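Local coordinates for single-stranded DNA-binding protein 1 (Streptomyces coelicolor, PDB 4DAM) that probably binds single-stranded DNA as a homotetramer, this chain being the part of the protein that folds as its OB domain, at residues N35-R40 with W68-A74. The protein carries 1 engineered substitution. Sequence-based numbering, arbitrary orientation. Where two conformers were deposited one is given.
Sequences NGPSVR and WANRQLA
Arg-40 packs against one face of the indole of Trp-68, the two side chains running side by side in the same direction from a non-hydrogen-bonded antiparallel pair. CB of Arg-40 sits over that face in a CH-pi contact, 4.0 Å from the centroid of the six-membered ring. Farther out, CD of the extended chain passes CH2 of Trp-68 at 3.7 Å, so the aliphatic part of the arginine does the packing; the guanidinium, its plane 62° from that of the ring, is not stacked flat on it. At the ring's edge a water lies in the indole plane, bound to OG of Ser-38 and donating to O of Ala-69.

One step along from the Arg-40/Trp-68 pair, Val-39 and Ala-69 form the hydrogen-bonded pair, with nearly straight bonds both ways; N of Ala-69 reaches O of Val-39 at 2.9 Å. Their side chains turn to the other face of the sheet. In one of two conformers, CG1 of Val-39 lies 4.0 Å from CB of Ala-74 and doubtfully close to CB of Ala-69. Alanine's small side chain lets the first turn of helix 71-80 come close to Val-39 and Pro-37.

Where strand 56-70 gives way to that helix, regular pairing fades: N of Arg-71 makes a weak bond to O of Pro-37, and a second water bridges the same two atoms. The arginine chain, bent at chi2, brings NH1 to O of Asn-35 in a 3.2 Å hydrogen bond, in the carbonyl plane but with O 30° out of the guanidinium plane. Gly-36 suits backbone angles that would jam a CB against that carbonyl O.

Strand 36-51 is thus bonded to strand 56-70 within the OB barrel, and strand 17-33 pairs with its other edge. The chemistry divides accordingly: Val-39, Ala-69 and Ala-74 pack methyls on one side, Ser-38, Arg-40 and Trp-68 share the other with a water, and Arg-71 grips the loop end from the start of the helix.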
loop_
_atom_site.group_PDB
_atom_site.type_symbol
_atom_site.label_atom_id
_atom_site.label_comp_id
_atom_site.label_asym_id
_atom_site.label_seq_id
_atom_site.Cartn_x
_atom_site.Cartn_y
_atom_site.Cartn_z
ATOM N N ASN A 35 -16.252 -11.453 -22.591
ATOM C CA ASN A 35 -15.265 -11.870 -21.606
ATOM C C ASN A 35 -15.844 -12.160 -20.227
ATOM O O ASN A 35 -15.132 -12.650 -19.356
ATOM C CB ASN A 35 -14.211 -10.791 -21.445
ATOM C CG ASN A 35 -13.284 -10.678 -22.622
ATOM O OD1 ASN A 35 -13.164 -11.597 -23.432
ATOM N ND2 ASN A 35 -12.622 -9.530 -22.728
ATOM N N GLY A 36 -17.131 -11.870 -20.039
ATOM C CA GLY A 36 -17.821 -12.125 -18.774
ATOM C C GLY A 36 -18.471 -10.879 -18.184
ATOM O O GLY A 36 -18.417 -9.808 -18.788
ATOM N N PRO A 37 -19.046 -10.997 -16.985
ATOM C CA PRO A 37 -19.658 -9.841 -16.335
ATOM C C PRO A 37 -18.665 -8.739 -15.990
ATOM O O PRO A 37 -17.493 -9.010 -15.691
ATOM C CB PRO A 37 -20.277 -10.421 -15.062
ATOM C CG PRO A 37 -19.626 -11.722 -14.840
ATOM C CD PRO A 37 -19.186 -12.227 -16.180
ATOM N N SER A 38 -19.135 -7.503 -16.050
ATOM C CA SER A 38 -18.290 -6.343 -15.743
ATOM C C SER A 38 -19.127 -5.348 -15.018
ATOM O O SER A 38 -20.300 -5.179 -15.357
ATOM C CB SER A 38 -17.785 -5.726 -17.048
ATOM O OG SER A 38 -17.388 -4.363 -16.921
ATOM N N VAL A 39 -18.545 -4.691 -14.020
ATOM C CA VAL A 39 -19.193 -3.567 -13.375
ATOM C C VAL A 39 -18.215 -2.432 -13.213
ATOM O O VAL A 39 -17.009 -2.663 -13.068
ATOM C CB VAL A 39 -19.710 -3.997 -12.008
ATOM C CG1 VAL A 39 -18.569 -4.133 -11.005
ATOM C CG2 VAL A 39 -20.812 -3.053 -11.536
ATOM N N ARG A 40 -18.715 -1.206 -13.308
ATOM C CA ARG A 40 -17.896 -0.023 -13.079
ATOM C C ARG A 40 -18.686 0.957 -12.251
ATOM O O ARG A 40 -19.922 1.042 -12.358
ATOM C CB ARG A 40 -17.428 0.621 -14.369
ATOM C CG ARG A 40 -18.486 1.169 -15.243
ATOM C CD ARG A 40 -17.908 2.158 -16.233
ATOM N NE ARG A 40 -18.896 2.444 -17.254
ATOM C CZ ARG A 40 -19.804 3.412 -17.211
ATOM N NH1 ARG A 40 -19.861 4.259 -16.191
ATOM N NH2 ARG A 40 -20.661 3.535 -18.216
ATOM N N TRP A 68 -13.315 -0.797 -11.536
ATOM C CA TRP A 68 -13.743 -1.849 -12.435
ATOM C C TRP A 68 -13.675 -3.181 -11.735
ATOM O O TRP A 68 -12.699 -3.489 -11.073
ATOM C CB TRP A 68 -12.827 -1.915 -13.642
ATOM C CG TRP A 68 -12.810 -0.677 -14.475
ATOM C CD1 TRP A 68 -12.014 0.454 -14.322
ATOM C CD2 TRP A 68 -13.659 -0.399 -15.624
ATOM N NE1 TRP A 68 -12.292 1.378 -15.291
ATOM C CE2 TRP A 68 -13.284 0.919 -16.105
ATOM C CE3 TRP A 68 -14.647 -1.105 -16.289
ATOM C CZ2 TRP A 68 -13.876 1.486 -17.225
ATOM C CZ3 TRP A 68 -15.253 -0.508 -17.412
ATOM C CH2 TRP A 68 -14.882 0.760 -17.846
ATOM N N ALA A 69 -14.709 -3.987 -11.900
ATOM C CA ALA A 69 -14.735 -5.335 -11.383
ATOM C C ALA A 69 -15.202 -6.306 -12.460
ATOM O O ALA A 69 -15.945 -5.934 -13.371
ATOM C CB ALA A 69 -15.635 -5.413 -10.141
ATOM N N ASN A 70 -14.766 -7.552 -12.340
ATOM C CA ASN A 70 -15.143 -8.592 -13.249
ATOM C C ASN A 70 -15.536 -9.894 -12.546
ATOM O O ASN A 70 -15.383 -10.017 -11.332
ATOM C CB ASN A 70 -13.955 -8.846 -14.183
ATOM C CG ASN A 70 -13.787 -7.795 -15.215
ATOM O OD1 ASN A 70 -14.561 -7.714 -16.117
ATOM N ND2 ASN A 70 -12.752 -7.003 -15.092
ATOM N N ARG A 71 -16.042 -10.857 -13.306
ATOM C CA ARG A 71 -16.344 -12.186 -12.794
ATOM C C ARG A 71 -17.264 -12.136 -11.564
ATOM O O ARG A 71 -18.227 -11.335 -11.545
ATOM C CB ARG A 71 -15.048 -12.956 -12.562
ATOM C CG ARG A 71 -14.250 -13.105 -13.864
ATOM C CD ARG A 71 -13.626 -14.478 -13.952
ATOM N NE ARG A 71 -12.706 -14.630 -15.090
ATOM C CZ ARG A 71 -13.074 -14.595 -16.378
ATOM N NH1 ARG A 71 -14.345 -14.381 -16.739
ATOM N NH2 ARG A 71 -12.155 -14.755 -17.323
ATOM N N GLN A 72 -17.017 -12.970 -10.554
ATOM C CA GLN A 72 -17.952 -13.064 -9.432
ATOM C C GLN A 72 -18.049 -11.758 -8.651
ATOM O O GLN A 72 -19.126 -11.395 -8.172
ATOM C CB GLN A 72 -17.617 -14.228 -8.494
ATOM C CG GLN A 72 -18.755 -14.582 -7.552
ATOM C CD GLN A 72 -19.993 -15.086 -8.285
ATOM O OE1 GLN A 72 -19.897 -15.936 -9.184
ATOM N NE2 GLN A 72 -21.162 -14.547 -7.922
ATOM N N LEU A 73 -16.942 -11.025 -8.550
ATOM C CA LEU A 73 -16.973 -9.728 -7.879
ATOM C C LEU A 73 -17.944 -8.770 -8.581
ATOM O O LEU A 73 -18.698 -8.048 -7.945
ATOM C CB LEU A 73 -15.586 -9.097 -7.829
ATOM C CG LEU A 73 -15.436 -7.739 -7.141
ATOM C CD1 LEU A 73 -16.016 -7.755 -5.739
ATOM C CD2 LEU A 73 -13.956 -7.351 -7.117
ATOM N N ALA A 74 -17.921 -8.751 -9.909
ATOM C CA ALA A 74 -18.891 -7.934 -10.646
ATOM C C ALA A 74 -20.342 -8.357 -10.381
ATOM O O ALA A 74 -21.202 -7.514 -10.163
ATOM C CB ALA A 74 -18.596 -7.992 -12.128
HETATM O O HOH W 1 -15.868 -11.193 -16.048
HETATM O O HOH W 2 -15.161 -4.484 -15.668
#